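Beta-lactamase/D-alanine Carboxypeptidase (PDB 3RJU) probably acts as a serine beta-lactamase or D-alanine carboxypeptidase of the penicillin-binding family, hydrolysing beta-lactams or D-alanyl peptides through an acyl-enzyme. Local coordinates at residues Ala158-Asn161 with Leu162-Asp165. Sequence-based numbering, arbitrary orientation.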
loop_
_atom_site.group_PDB
_atom_site.type_symbol
_atom_site.label_atom_id
_atom_site.label_comp_id
_atom_site.label_asym_id
_atom_site.label_seq_id
_atom_site.Cartn_x
_atom_site.Cartn_y
_atom_site.Cartn_z
ATOM N N ALA A 158 3.791 -10.192 -11.635
ATOM C CA ALA A 158 2.357 -10.432 -11.643
ATOM C C ALA A 158 1.892 -10.058 -10.266
ATOM O O ALA A 158 2.202 -10.739 -9.289
ATOM C CB ALA A 158 2.044 -11.880 -11.945
ATOM N N TYR A 159 1.168 -8.948 -10.181
ATOM C CA TYR A 159 0.762 -8.384 -8.902
ATOM C C TYR A 159 0.094 -9.462 -8.069
ATOM O O TYR A 159 -0.801 -10.170 -8.553
ATOM C CB TYR A 159 -0.229 -7.274 -9.163
ATOM C CG TYR A 159 -0.629 -6.489 -7.954
ATOM C CD1 TYR A 159 0.173 -5.443 -7.494
ATOM C CD2 TYR A 159 -1.812 -6.767 -7.270
ATOM C CE1 TYR A 159 -0.188 -4.681 -6.394
ATOM C CE2 TYR A 159 -2.185 -6.016 -6.158
ATOM C CZ TYR A 159 -1.376 -4.965 -5.728
ATOM O OH TYR A 159 -1.748 -4.200 -4.649
ATOM N N SER A 160 0.508 -9.569 -6.810
ATOM C CA SER A 160 -0.003 -10.627 -5.948
ATOM C C SER A 160 -0.299 -10.153 -4.525
ATOM O O SER A 160 0.523 -9.482 -3.883
ATOM C CB SER A 160 0.954 -11.828 -5.933
ATOM O OG SER A 160 0.482 -12.821 -5.044
ATOM N N ASN A 161 -1.505 -10.476 -4.072
ATOM C CA ASN A 161 -1.882 -10.357 -2.675
ATOM C C ASN A 161 -1.361 -11.536 -1.861
ATOM O O ASN A 161 -0.743 -11.337 -0.806
ATOM C CB ASN A 161 -3.394 -10.227 -2.568
ATOM C CG ASN A 161 -3.888 -8.922 -3.176
ATOM O OD1 ASN A 161 -3.217 -7.897 -3.069
ATOM N ND2 ASN A 161 -5.057 -8.951 -3.814
ATOM N N LEU A 162 -1.596 -12.747 -2.370
ATOM C CA LEU A 162 -1.105 -13.963 -1.723
ATOM C C LEU A 162 0.378 -13.854 -1.341
ATOM O O LEU A 162 0.756 -14.144 -0.205
ATOM C CB LEU A 162 -1.284 -15.151 -2.656
ATOM C CG LEU A 162 -0.672 -16.467 -2.190
ATOM C CD1 LEU A 162 -1.278 -16.874 -0.830
ATOM C CD2 LEU A 162 -0.894 -17.552 -3.257
ATOM N N ALA A 163 1.218 -13.462 -2.294
ATOM C CA ALA A 163 2.647 -13.373 -2.041
ATOM C C ALA A 163 2.976 -12.405 -0.900
ATOM O O ALA A 163 3.890 -12.657 -0.109
ATOM C CB ALA A 163 3.400 -12.990 -3.335
ATOM N N TYR A 164 2.252 -11.284 -0.832
ATOM C CA TYR A 164 2.481 -10.294 0.209
ATOM C C TYR A 164 2.034 -10.763 1.600
ATOM O O TYR A 164 2.653 -10.402 2.606
ATOM C CB TYR A 164 1.847 -8.940 -0.149
ATOM C CG TYR A 164 2.886 -7.931 -0.567
ATOM C CD1 TYR A 164 3.491 -7.111 0.373
ATOM C CD2 TYR A 164 3.305 -7.838 -1.901
ATOM C CE1 TYR A 164 4.467 -6.201 0.017
ATOM C CE2 TYR A 164 4.290 -6.931 -2.273
ATOM C CZ TYR A 164 4.861 -6.106 -1.303
ATOM O OH TYR A 164 5.832 -5.199 -1.643
ATOM N N ASP A 165 0.977 -11.574 1.666
ATOM C CA ASP A 165 0.598 -12.142 2.957
ATOM C C ASP A 165 1.584 -13.240 3.388
ATOM O O ASP A 165 1.928 -13.345 4.573
ATOM C CB ASP A 165 -0.856 -12.600 2.923
ATOM C CG ASP A 165 -1.797 -11.431 2.789
ATOM O OD1 ASP A 165 -1.579 -10.453 3.543
ATOM O OD2 ASP A 165 -2.704 -11.470 1.923
#
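From Ser160 the extended chain turns at Asn161 into helix 162-175, and an i to i+4 bond across the join runs from Asp165 N to Asn161 O at 3.0 Å. Ser160 OG caps the first turn, accepting the Ala163 N-H over 2.9 Å, nearly straight at 170°. With OG anti to the backbone N (chi1 177°), the hydroxyl lies over this turn, where it also packs 3.4 Å from Ala163 CB. The sequence Tyr159-Ser160-Asn161 matches the YxN motif of penicillin-recognising serine hydrolases. As expected of such a motif, the turn carries Tyr159 OH and Asn161 OD1, both hydrogen-bonded to Lys65 NZ, and Lys65 belongs to a likely SxxK motif with Ser62. The CB of Asn161 points away from the helix start, though it still touches Leu162 N at 3.1 Å, and CG sits beside the residue's own backbone N (chi1 -66°). The Asn161 amide is thus held at both ends, OD1 by Lys65 and ND2 by Glu121 OE2, which should fix its flip. On the helix, the Tyr164 ring presents its edge to Ser160 O, 3.8 Å from CD2 and near the ring plane. Ser160 O is buried here without a hydrogen-bond partner; besides that edge, Tyr164 CB lies 4.0 Å from it. Outside the turn, Ser160 OG also bonds to Pro119 O and Tyr164 OH to Ala112 O. The Asp165 carboxylate folds back alongside the first turn, where OD2, held by Ser226 OG, stands 3.4 Å from Asn161 O, two acceptors with no hydrogen bond between them.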